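Local coordinates for D7 protein (Anopheles stephensi, PDB 3NHI) that binds and sequesters cysteinyl leukotrienes and thromboxane A2 analogues, modulating the blood feeding of female mosquitoes on vertebrate hosts, at residues A11-K16 and A266-L271; R17-H22 and T34-W39; K30-L35 and D45-C50. One frame throughout, in Å; residues are numbered along the deposited sequence.

Contact 1 (A11-K16 and A266-L271). With EAH ((5S,7E,9E,11Z,14Z)-5-hydroxyicosa-7,9,11,14-tetraenoic acid), chain B.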
loop_
_atom_site.group_PDB
_atom_site.type_symbol
_atom_site.label_atom_id
_atom_site.label_comp_id
_atom_site.label_asym_id
_atom_site.label_seq_id
_atom_site.Cartn_x
_atom_site.Cartn_y
_atom_site.Cartn_z
ATOM N N ALA A 11 -0.827 6.625 -2.481
ATOM C CA ALA A 11 -2.283 6.721 -2.591
ATOM C C ALA A 11 -2.902 5.422 -3.129
ATOM O O ALA A 11 -3.912 4.941 -2.584
ATOM C CB ALA A 11 -2.681 7.908 -3.459
ATOM N N LEU A 12 -2.306 4.860 -4.186
ATOM C CA LEU A 12 -2.817 3.618 -4.771
ATOM C C LEU A 12 -2.807 2.486 -3.748
ATOM O O LEU A 12 -3.746 1.674 -3.688
ATOM C CB LEU A 12 -2.014 3.230 -6.014
ATOM C CG LEU A 12 -2.693 2.186 -6.912
ATOM C CD1 LEU A 12 -3.989 2.712 -7.536
ATOM C CD2 LEU A 12 -1.745 1.721 -8.000
ATOM N N TYR A 13 -1.750 2.440 -2.935
ATOM C CA TYR A 13 -1.666 1.460 -1.860
ATOM C C TYR A 13 -2.850 1.579 -0.907
ATOM O O TYR A 13 -3.491 0.576 -0.561
ATOM C CB TYR A 13 -0.347 1.595 -1.084
ATOM C CG TYR A 13 -0.248 0.567 0.022
ATOM C CD1 TYR A 13 0.343 -0.676 -0.212
ATOM C CD2 TYR A 13 -0.788 0.821 1.288
ATOM C CE1 TYR A 13 0.389 -1.636 0.789
ATOM C CE2 TYR A 13 -0.750 -0.126 2.285
ATOM C CZ TYR A 13 -0.148 -1.350 2.034
ATOM O OH TYR A 13 -0.105 -2.307 3.033
ATOM N N VAL A 14 -3.150 2.805 -0.484
ATOM C CA VAL A 14 -4.308 3.049 0.375
ATOM C C VAL A 14 -5.610 2.575 -0.267
ATOM O O VAL A 14 -6.390 1.853 0.356
ATOM C CB VAL A 14 -4.403 4.531 0.769
ATOM C CG1 VAL A 14 -5.758 4.834 1.423
ATOM C CG2 VAL A 14 -3.253 4.896 1.686
ATOM N N TYR A 15 -5.841 2.956 -1.519
ATOM C CA TYR A 15 -7.087 2.549 -2.171
ATOM C C TYR A 15 -7.201 1.026 -2.237
ATOM O O TYR A 15 -8.234 0.463 -1.864
ATOM C CB TYR A 15 -7.229 3.158 -3.575
ATOM C CG TYR A 15 -7.149 4.679 -3.608
ATOM C CD1 TYR A 15 -7.885 5.461 -2.710
ATOM C CD2 TYR A 15 -6.347 5.330 -4.540
ATOM C CE1 TYR A 15 -7.810 6.846 -2.730
ATOM C CE2 TYR A 15 -6.263 6.726 -4.569
ATOM C CZ TYR A 15 -7.005 7.468 -3.664
ATOM O OH TYR A 15 -6.938 8.838 -3.658
ATOM N N LYS A 16 -6.140 0.353 -2.676
ATOM C CA LYS A 16 -6.225 -1.088 -2.909
ATOM C C LYS A 16 -6.310 -1.854 -1.602
ATOM O O LYS A 16 -7.060 -2.825 -1.507
ATOM C CB LYS A 16 -5.095 -1.589 -3.817
ATOM C CG LYS A 16 -3.694 -1.610 -3.207
ATOM C CD LYS A 16 -3.261 -3.007 -2.746
ATOM C CE LYS A 16 -1.789 -3.004 -2.301
ATOM N NZ LYS A 16 -1.340 -4.371 -1.940
ATOM N N ALA A 266 3.406 -5.854 -7.583
ATOM C CA ALA A 266 3.467 -5.415 -8.981
ATOM C C ALA A 266 2.086 -5.027 -9.491
ATOM O O ALA A 266 1.959 -4.086 -10.273
ATOM C CB ALA A 266 4.095 -6.497 -9.868
ATOM N N ASP A 267 1.054 -5.726 -9.030
ATOM C CA ASP A 267 -0.308 -5.518 -9.502
ATOM C C ASP A 267 -1.200 -5.246 -8.293
ATOM O O ASP A 267 -1.725 -6.170 -7.674
ATOM C CB ASP A 267 -0.766 -6.764 -10.259
ATOM C CG ASP A 267 -2.178 -6.655 -10.808
ATOM O OD1 ASP A 267 -2.843 -5.606 -10.660
ATOM O OD2 ASP A 267 -2.619 -7.660 -11.409
ATOM N N TYR A 268 -1.394 -3.964 -7.979
ATOM C CA TYR A 268 -2.178 -3.586 -6.802
ATOM C C TYR A 268 -3.653 -3.989 -6.908
ATOM O O TYR A 268 -4.350 -4.032 -5.894
ATOM C CB TYR A 268 -2.031 -2.086 -6.528
ATOM C CG TYR A 268 -0.771 -1.683 -5.768
ATOM C CD1 TYR A 268 0.320 -2.551 -5.635
ATOM C CD2 TYR A 268 -0.673 -0.415 -5.185
ATOM C CE1 TYR A 268 1.460 -2.171 -4.944
ATOM C CE2 TYR A 268 0.476 -0.014 -4.503
ATOM C CZ TYR A 268 1.536 -0.903 -4.376
ATOM O OH TYR A 268 2.694 -0.560 -3.695
ATOM N N ALA A 269 -4.107 -4.328 -8.111
ATOM C CA ALA A 269 -5.488 -4.776 -8.303
ATOM C C ALA A 269 -5.654 -6.291 -8.169
ATOM O O ALA A 269 -6.767 -6.801 -8.279
ATOM C CB ALA A 269 -6.029 -4.301 -9.655
ATOM N N TYR A 270 -4.559 -7.002 -7.907
ATOM C CA TYR A 270 -4.556 -8.468 -7.986
ATOM C C TYR A 270 -5.685 -9.171 -7.228
ATOM O O TYR A 270 -6.325 -10.074 -7.775
ATOM C CB TYR A 270 -3.200 -9.050 -7.556
ATOM C CG TYR A 270 -3.092 -10.513 -7.900
ATOM C CD1 TYR A 270 -2.673 -10.910 -9.165
ATOM C CD2 TYR A 270 -3.445 -11.497 -6.972
ATOM C CE1 TYR A 270 -2.596 -12.257 -9.502
ATOM C CE2 TYR A 270 -3.367 -12.847 -7.297
ATOM C CZ TYR A 270 -2.939 -13.212 -8.560
ATOM O OH TYR A 270 -2.861 -14.546 -8.893
ATOM N N LEU A 271 -5.919 -8.777 -5.979
ATOM C CA LEU A 271 -6.916 -9.443 -5.136
ATOM C C LEU A 271 -8.325 -8.868 -5.282
ATOM O O LEU A 271 -9.273 -9.397 -4.701
ATOM C CB LEU A 271 -6.497 -9.394 -3.660
ATOM C CG LEU A 271 -5.233 -10.157 -3.239
ATOM C CD1 LEU A 271 -4.929 -9.928 -1.770
ATOM C CD2 LEU A 271 -5.373 -11.650 -3.505
HETATM O O1 EAH B . -3.675 4.396 -11.297
HETATM C C1 EAH B . -4.805 4.346 -10.747
HETATM O O2 EAH B . -5.543 3.333 -10.808
HETATM C C2 EAH B . -5.284 5.561 -9.976
HETATM C C3 EAH B . -6.783 5.473 -9.681
HETATM C C4 EAH B . -7.049 4.860 -8.308
HETATM C C5 EAH B . -8.539 4.750 -8.060
HETATM O O3 EAH B . -9.035 5.971 -7.855
HETATM C C6 EAH B . -8.806 3.872 -6.840
HETATM C C7 EAH B . -10.281 3.869 -6.470
HETATM C C8 EAH B . -10.502 4.657 -5.196
HETATM C C9 EAH B . -11.932 4.837 -4.973
HETATM C C10 EAH B . -12.151 5.673 -3.959
HETATM C C11 EAH B . -13.593 5.822 -3.782
HETATM C C12 EAH B . -14.149 6.658 -2.901
HETATM C C13 EAH B . -13.352 7.537 -1.965
HETATM C C14 EAH B . -13.211 6.810 -0.646
HETATM C C15 EAH B . -13.339 7.387 0.550
HETATM C C16 EAH B . -13.626 8.857 0.743
HETATM C C17 EAH B . -12.326 9.571 1.078
HETATM C C18 EAH B . -11.697 10.161 -0.176
HETATM C C19 EAH B . -10.672 11.221 0.192
HETATM C C20 EAH B . -9.975 11.744 -1.042
HETATM O O HOH W 1 -1.927 -6.124 -4.591
#
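The type I turn D267–Y270, in the loop after helix 251-266, lays the ring of Y268 against L12, Y13 and K16 on one side of helix 8-22. K16 runs across a ring face: its CE stands 3.9 Å from the Y268 ring centroid in a CH-pi contact, and NZ follows at 4.7 Å from the same centroid, 20° off the normal, a cation-pi pair. A bend at chi2 (101°) brings CE and NZ over the ring. Nearer the backbone, K16 CB touches Y268 O at 3.3 Å, where helix meets turn. Lysine suits this place, with a greasy stem for the ring and a charged end that gives a proton to a water. L12 CD2 packs obliquely against Y268 CD2 at 3.7 Å, while the other methyl, CD1, lies 3.7 Å from O2 of the bound hydroxyeicosatetraenoic acid. Y13 N lies at the ring edge near CE2, Y13 CB packs on the same atom, and the Y268 hydroxyl is hydrogen-bonded to E9. D267 OD1 accepts from A269 N at 3.1 Å, closing an Asx turn within the loop. A pocket helix packed against a loop from the far end of the chain is consistent with the interface between the two odorant-binding-protein-like domains of long-form D7 proteins.

Contact 2 (R17-H22 and T34-W39). With EAH ((5S,7E,9E,11Z,14Z)-5-hydroxyicosa-7,9,11,14-tetraenoic acid), chain B.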
loop_
_atom_site.group_PDB
_atom_site.type_symbol
_atom_site.label_atom_id
_atom_site.label_comp_id
_atom_site.label_asym_id
_atom_site.label_seq_id
_atom_site.Cartn_x
_atom_site.Cartn_y
_atom_site.Cartn_z
ATOM N N ARG A 17 -5.566 -1.422 -0.582
ATOM C CA ARG A 17 -5.634 -2.090 0.716
ATOM C C ARG A 17 -7.012 -1.911 1.347
ATOM O O ARG A 17 -7.552 -2.844 1.947
ATOM C CB ARG A 17 -4.505 -1.629 1.647
ATOM C CG ARG A 17 -4.589 -2.176 3.069
ATOM C CD ARG A 17 -4.629 -3.705 3.122
ATOM N NE ARG A 17 -4.493 -4.150 4.507
ATOM C CZ ARG A 17 -3.338 -4.472 5.085
ATOM N NH1 ARG A 17 -2.206 -4.420 4.395
ATOM N NH2 ARG A 17 -3.324 -4.840 6.360
ATOM N N CYS A 18 -7.591 -0.724 1.196
ATOM C CA CYS A 18 -8.939 -0.508 1.712
ATOM C C CYS A 18 -9.971 -1.348 0.971
ATOM O O CYS A 18 -10.883 -1.879 1.604
ATOM C CB CYS A 18 -9.306 0.975 1.713
ATOM S SG CYS A 18 -8.384 1.948 2.926
ATOM N N TYR A 19 -9.833 -1.487 -0.353
ATOM C CA TYR A 19 -10.688 -2.420 -1.095
ATOM C C TYR A 19 -10.542 -3.832 -0.529
ATOM O O TYR A 19 -11.532 -4.512 -0.270
ATOM C CB TYR A 19 -10.337 -2.437 -2.587
ATOM C CG TYR A 19 -11.016 -1.409 -3.471
ATOM C CD1 TYR A 19 -11.944 -1.802 -4.434
ATOM C CD2 TYR A 19 -10.686 -0.058 -3.391
ATOM C CE1 TYR A 19 -12.549 -0.874 -5.274
ATOM C CE2 TYR A 19 -11.284 0.881 -4.232
ATOM C CZ TYR A 19 -12.214 0.462 -5.164
ATOM O OH TYR A 19 -12.802 1.389 -5.984
ATOM N N GLU A 20 -9.307 -4.281 -0.338
ATOM C CA GLU A 20 -9.076 -5.634 0.190
ATOM C C GLU A 20 -9.749 -5.852 1.535
ATOM O O GLU A 20 -10.316 -6.929 1.801
ATOM C CB GLU A 20 -7.581 -5.930 0.314
ATOM C CG GLU A 20 -6.866 -6.106 -1.010
ATOM C CD GLU A 20 -5.364 -6.231 -0.872
ATOM O OE1 GLU A 20 -4.699 -6.264 -1.924
ATOM O OE2 GLU A 20 -4.845 -6.284 0.269
ATOM N N ASP A 21 -9.691 -4.837 2.385
ATOM C CA ASP A 21 -10.157 -5.003 3.748
ATOM C C ASP A 21 -11.649 -4.734 3.926
ATOM O O ASP A 21 -12.213 -5.074 4.970
ATOM C CB ASP A 21 -9.312 -4.165 4.697
ATOM C CG ASP A 21 -7.907 -4.730 4.867
ATOM O OD1 ASP A 21 -7.636 -5.844 4.369
ATOM O OD2 ASP A 21 -7.094 -4.065 5.512
ATOM N N HIS A 22 -12.288 -4.148 2.916
ATOM C CA HIS A 22 -13.703 -3.754 3.054
ATOM C C HIS A 22 -14.664 -4.282 2.005
ATOM O O HIS A 22 -15.861 -4.333 2.257
ATOM C CB HIS A 22 -13.817 -2.235 3.220
ATOM C CG HIS A 22 -13.121 -1.748 4.442
ATOM N ND1 HIS A 22 -13.695 -1.814 5.693
ATOM C CD2 HIS A 22 -11.861 -1.295 4.628
ATOM C CE1 HIS A 22 -12.829 -1.382 6.593
ATOM N NE2 HIS A 22 -11.706 -1.067 5.973
ATOM N N THR A 34 -18.162 -1.393 -8.171
ATOM C CA THR A 34 -18.645 -0.516 -9.249
ATOM C C THR A 34 -18.912 0.908 -8.755
ATOM O O THR A 34 -18.520 1.887 -9.402
ATOM C CB THR A 34 -19.918 -1.086 -9.925
ATOM O OG1 THR A 34 -19.656 -2.414 -10.394
ATOM C CG2 THR A 34 -20.360 -0.219 -11.104
ATOM N N LEU A 35 -19.578 1.018 -7.610
ATOM C CA LEU A 35 -19.868 2.319 -7.018
ATOM C C LEU A 35 -18.592 3.008 -6.536
ATOM O O LEU A 35 -18.371 4.185 -6.819
ATOM C CB LEU A 35 -20.893 2.182 -5.882
ATOM C CG LEU A 35 -22.350 1.987 -6.335
ATOM C CD1 LEU A 35 -23.197 1.395 -5.218
ATOM C CD2 LEU A 35 -22.960 3.294 -6.836
ATOM N N TRP A 36 -17.747 2.266 -5.823
ATOM C CA TRP A 36 -16.528 2.850 -5.270
ATOM C C TRP A 36 -15.523 3.226 -6.360
ATOM O O TRP A 36 -14.840 4.241 -6.235
ATOM C CB TRP A 36 -15.877 1.927 -4.231
ATOM C CG TRP A 36 -16.745 1.584 -3.050
ATOM C CD1 TRP A 36 -17.945 2.150 -2.701
ATOM C CD2 TRP A 36 -16.457 0.602 -2.048
ATOM N NE1 TRP A 36 -18.425 1.566 -1.550
ATOM C CE2 TRP A 36 -17.533 0.614 -1.131
ATOM C CE3 TRP A 36 -15.400 -0.297 -1.844
ATOM C CZ2 TRP A 36 -17.577 -0.231 -0.018
ATOM C CZ3 TRP A 36 -15.445 -1.142 -0.736
ATOM C CH2 TRP A 36 -16.528 -1.104 0.158
ATOM N N ASN A 37 -15.423 2.410 -7.412
ATOM C CA ASN A 37 -14.563 2.720 -8.557
ATOM C C ASN A 37 -14.948 4.055 -9.187
ATOM O O ASN A 37 -14.091 4.776 -9.705
ATOM C CB ASN A 37 -14.642 1.626 -9.631
ATOM C CG ASN A 37 -13.787 0.405 -9.315
ATOM O OD1 ASN A 37 -13.068 0.361 -8.317
ATOM N ND2 ASN A 37 -13.861 -0.596 -10.185
ATOM N N ALA A 38 -16.239 4.379 -9.128
ATOM C CA ALA A 38 -16.756 5.634 -9.660
ATOM C C ALA A 38 -16.686 6.757 -8.623
ATOM O O ALA A 38 -17.218 7.846 -8.845
ATOM C CB ALA A 38 -18.189 5.442 -10.147
ATOM N N TRP A 39 -16.025 6.490 -7.494
ATOM C CA TRP A 39 -15.885 7.466 -6.403
ATOM C C TRP A 39 -17.241 7.934 -5.854
ATOM O O TRP A 39 -17.439 9.104 -5.518
ATOM C CB TRP A 39 -14.957 8.630 -6.805
ATOM C CG TRP A 39 -13.499 8.250 -6.747
ATOM C CD1 TRP A 39 -12.853 7.337 -7.534
ATOM C CD2 TRP A 39 -12.518 8.775 -5.850
ATOM N NE1 TRP A 39 -11.524 7.263 -7.182
ATOM C CE2 TRP A 39 -11.290 8.134 -6.147
ATOM C CE3 TRP A 39 -12.555 9.724 -4.818
ATOM C CZ2 TRP A 39 -10.105 8.419 -5.449
ATOM C CZ3 TRP A 39 -11.373 10.010 -4.121
ATOM C CH2 TRP A 39 -10.168 9.354 -4.441
HETATM O O1 EAH B . -3.675 4.396 -11.297
HETATM C C1 EAH B . -4.805 4.346 -10.747
HETATM O O2 EAH B . -5.543 3.333 -10.808
HETATM C C2 EAH B . -5.284 5.561 -9.976
HETATM C C3 EAH B . -6.783 5.473 -9.681
HETATM C C4 EAH B . -7.049 4.860 -8.308
HETATM C C5 EAH B . -8.539 4.750 -8.060
HETATM O O3 EAH B . -9.035 5.971 -7.855
HETATM C C6 EAH B . -8.806 3.872 -6.840
HETATM C C7 EAH B . -10.281 3.869 -6.470
HETATM C C8 EAH B . -10.502 4.657 -5.196
HETATM C C9 EAH B . -11.932 4.837 -4.973
HETATM C C10 EAH B . -12.151 5.673 -3.959
HETATM C C11 EAH B . -13.593 5.822 -3.782
HETATM C C12 EAH B . -14.149 6.658 -2.901
HETATM C C13 EAH B . -13.352 7.537 -1.965
HETATM C C14 EAH B . -13.211 6.810 -0.646
HETATM C C15 EAH B . -13.339 7.387 0.550
HETATM C C16 EAH B . -13.626 8.857 0.743
HETATM C C17 EAH B . -12.326 9.571 1.078
HETATM C C18 EAH B . -11.697 10.161 -0.176
HETATM C C19 EAH B . -10.672 11.221 0.192
HETATM C C20 EAH B . -9.975 11.744 -1.042
#
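The Y19 ring receives the edge of W36 on one face, with W36 CE3 above it; the centroid of the Y19 ring and that of the W36 six-membered ring are 5.9 Å apart and the planes stand at 84°, a T-shaped pair. EAH C7 approaches Y19 obliquely. At the edge of the W36 indole lie Y19 CE1 and H22 O, the latter 3.9 Å from W36 CH2. W39 offers a face to the lipid: EAH C10 sits above the centre of the indole, 3.4 Å from W39 CE2, while N37 O and EAH C5 lie at its edge. The flat conjugated stretch of the ligand is well matched by a wide tryptophan surface, and W39 NE1 adds a hydrogen bond of 2.9 Å to EAH O3.

Y19, W36 and W39 belong to the ligand pocket formed between the helices of an odorant-binding-protein-like fold; W39 binds leukotriene C4 and W36 thromboxane A2. Helix 28-37 ends here in a Schellman motif, in which W39 takes the C-prime position with positive phi and its N bonds to W36 O at 2.8 Å; the turn carries the indole round to the ligand. The hydroxyl of Y19 gives its proton to N37 OD1 at 2.6 Å, in the carbonyl plane and on a lone pair, with a C=O...O angle of 142°. N37 CG lies beside its own backbone N (chi1 -80°), which brings the amide back to the tyrosine. A tyrosine thus serves both needs, ring against the apolar groups and OH on the amide. Y51 of helix 46-58 stacks on W36 and meets Y19 edge-to-face.

Contact 3 (K30-L35 and D45-C50)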
loop_
_atom_site.group_PDB
_atom_site.type_symbol
_atom_site.label_atom_id
_atom_site.label_comp_id
_atom_site.label_asym_id
_atom_site.label_seq_id
_atom_site.Cartn_x
_atom_site.Cartn_y
_atom_site.Cartn_z
ATOM N N LYS A 30 -18.971 -7.125 -6.662
ATOM C CA LYS A 30 -19.037 -6.321 -7.888
ATOM C C LYS A 30 -19.823 -5.021 -7.696
ATOM O O LYS A 30 -19.406 -3.962 -8.179
ATOM C CB LYS A 30 -19.636 -7.136 -9.040
ATOM C CG LYS A 30 -19.453 -6.496 -10.422
ATOM C CD LYS A 30 -20.508 -6.965 -11.422
ATOM C CE LYS A 30 -21.846 -6.258 -11.206
ATOM N NZ LYS A 30 -22.821 -6.537 -12.300
ATOM N N THR A 31 -20.951 -5.109 -6.990
ATOM C CA THR A 31 -21.833 -3.963 -6.754
ATOM C C THR A 31 -21.123 -2.816 -6.023
ATOM O O THR A 31 -21.157 -1.669 -6.477
ATOM C CB THR A 31 -23.099 -4.380 -5.969
ATOM O OG1 THR A 31 -23.621 -5.601 -6.512
ATOM C CG2 THR A 31 -24.167 -3.298 -6.050
ATOM N N TYR A 32 -20.483 -3.134 -4.898
ATOM C CA TYR A 32 -19.720 -2.148 -4.137
ATOM C C TYR A 32 -18.537 -1.625 -4.938
ATOM O O TYR A 32 -18.306 -0.415 -4.989
ATOM C CB TYR A 32 -19.250 -2.731 -2.799
ATOM C CG TYR A 32 -20.366 -2.869 -1.789
ATOM C CD1 TYR A 32 -20.626 -1.859 -0.864
ATOM C CD2 TYR A 32 -21.171 -4.002 -1.769
ATOM C CE1 TYR A 32 -21.656 -1.985 0.062
ATOM C CE2 TYR A 32 -22.204 -4.135 -0.859
ATOM C CZ TYR A 32 -22.441 -3.128 0.054
ATOM O OH TYR A 32 -23.475 -3.283 0.947
ATOM N N MET A 33 -17.802 -2.527 -5.585
ATOM C CA MET A 33 -16.650 -2.109 -6.377
ATOM C C MET A 33 -17.038 -1.140 -7.503
ATOM O O MET A 33 -16.333 -0.162 -7.733
ATOM C CB MET A 33 -15.852 -3.303 -6.910
ATOM C CG MET A 33 -14.508 -2.893 -7.501
ATOM S SD MET A 33 -13.259 -4.182 -7.524
ATOM C CE MET A 33 -14.051 -5.396 -8.574
ATOM N N THR A 34 -18.162 -1.393 -8.171
ATOM C CA THR A 34 -18.645 -0.516 -9.249
ATOM C C THR A 34 -18.912 0.908 -8.755
ATOM O O THR A 34 -18.520 1.887 -9.402
ATOM C CB THR A 34 -19.918 -1.086 -9.925
ATOM O OG1 THR A 34 -19.656 -2.414 -10.394
ATOM C CG2 THR A 34 -20.360 -0.219 -11.104
ATOM N N LEU A 35 -19.578 1.018 -7.610
ATOM C CA LEU A 35 -19.868 2.319 -7.018
ATOM C C LEU A 35 -18.592 3.008 -6.536
ATOM O O LEU A 35 -18.371 4.185 -6.819
ATOM C CB LEU A 35 -20.893 2.182 -5.882
ATOM C CG LEU A 35 -22.350 1.987 -6.335
ATOM C CD1 LEU A 35 -23.197 1.395 -5.218
ATOM C CD2 LEU A 35 -22.960 3.294 -6.836
ATOM N N ASP A 45 -24.369 2.230 3.865
ATOM C CA ASP A 45 -24.371 1.174 4.871
ATOM C C ASP A 45 -22.989 1.031 5.492
ATOM O O ASP A 45 -22.055 1.707 5.059
ATOM C CB ASP A 45 -24.889 -0.161 4.289
ATOM C CG ASP A 45 -23.979 -0.754 3.211
ATOM O OD1 ASP A 45 -24.488 -1.586 2.432
ATOM O OD2 ASP A 45 -22.775 -0.437 3.138
ATOM N N ALA A 46 -22.862 0.154 6.485
ATOM C CA ALA A 46 -21.633 0.004 7.264
ATOM C C ALA A 46 -20.419 -0.434 6.446
ATOM O O ALA A 46 -19.291 -0.114 6.802
ATOM C CB ALA A 46 -21.851 -0.961 8.419
ATOM N N ILE A 47 -20.650 -1.165 5.356
ATOM C CA ILE A 47 -19.558 -1.583 4.474
ATOM C C ILE A 47 -18.906 -0.339 3.865
ATOM O O ILE A 47 -17.697 -0.152 3.979
ATOM C CB ILE A 47 -20.043 -2.587 3.385
ATOM C CG1 ILE A 47 -20.488 -3.897 4.043
ATOM C CG2 ILE A 47 -18.926 -2.857 2.360
ATOM C CD1 ILE A 47 -21.316 -4.813 3.153
ATOM N N THR A 48 -19.715 0.525 3.263
ATOM C CA THR A 48 -19.215 1.785 2.731
ATOM C C THR A 48 -18.691 2.707 3.827
ATOM O O THR A 48 -17.650 3.342 3.644
ATOM C CB THR A 48 -20.293 2.500 1.929
ATOM O OG1 THR A 48 -20.758 1.618 0.899
ATOM C CG2 THR A 48 -19.751 3.777 1.290
ATOM N N HIS A 49 -19.378 2.768 4.972
ATOM C CA HIS A 49 -18.933 3.655 6.052
ATOM C C HIS A 49 -17.495 3.334 6.444
ATOM O O HIS A 49 -16.655 4.236 6.537
ATOM C CB HIS A 49 -19.805 3.571 7.311
ATOM C CG HIS A 49 -21.257 3.857 7.084
ATOM N ND1 HIS A 49 -22.236 3.398 7.942
ATOM C CD2 HIS A 49 -21.901 4.544 6.110
ATOM C CE1 HIS A 49 -23.417 3.797 7.510
ATOM N NE2 HIS A 49 -23.245 4.492 6.400
ATOM N N CYS A 50 -17.200 2.053 6.660
ATOM C CA CYS A 50 -15.862 1.702 7.107
ATOM C C CYS A 50 -14.838 1.760 5.992
ATOM O O CYS A 50 -13.658 2.018 6.238
ATOM C CB CYS A 50 -15.848 0.354 7.827
ATOM S SG CYS A 50 -16.697 0.375 9.425
#
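Y32 OH donates to D45 OD1 across a very short 2.5 Å, the carboxylate meeting the ring at its edge with the two planes 29° apart. I47 comes over a face of the same ring at about a right angle: its CG2 lies 4.1 Å from the Y32 centroid as a CH-pi contact, and its CD1 touches Y32 OH at 3.4 Å. At the ring edge T48 OG1 is 3.8 Å from Y32 CE1. A tyrosine fits here because its ring can rest on the branched isoleucine while the hydroxyl reaches past it to the acid.

D45 is the N-cap of helix 46-58. Its other oxygen, OD2, accepts from T48 N at 3.2 Å, nearly straight at 172°, and weakly from I47 N. The carboxylate can cap because CG is tucked between the backbone N and the carbonyl carbon (chi1 66°), folding the group back over the first helix turn. The two oxygens therefore divide the work, one for the cap and one for the neighbouring helix, and the helix start would probably favour the ionised acid. Further out, T48 OG1 is hydrogen-bonded to P43 O and more weakly to W36 NE1, linking the helix start to the pocket tryptophan. P24 and P43 pack on Y32, and C50 is joined to C109 by a disulfide, tying helix 46-58 to helix 109-130.

Contact 1 lies closest to the chain centre and contact 3 furthest out, the centre of contact 3 about 20 Å from the centre of the chain, yet all three are only partly buried. Contacts 1 and 2 share helix 8-22 and both touch the ligand; contacts 2 and 3 share T34 and L35 on helix 28-37. Contact 1 has no direct hydrogen bond between its segments and relies on apolar and cation-pi contact with a distant part of the chain. Contact 2, lining the pocket, is dominated by aromatic rings and one hydroxyl-to-amide hydrogen bond, whereas contact 3 turns on a tyrosine-to-carboxylate hydrogen bond at a helix start. Y15 packs on W39 between contacts 1 and 2, and H22 meets I47 and C50 between contacts 2 and 3.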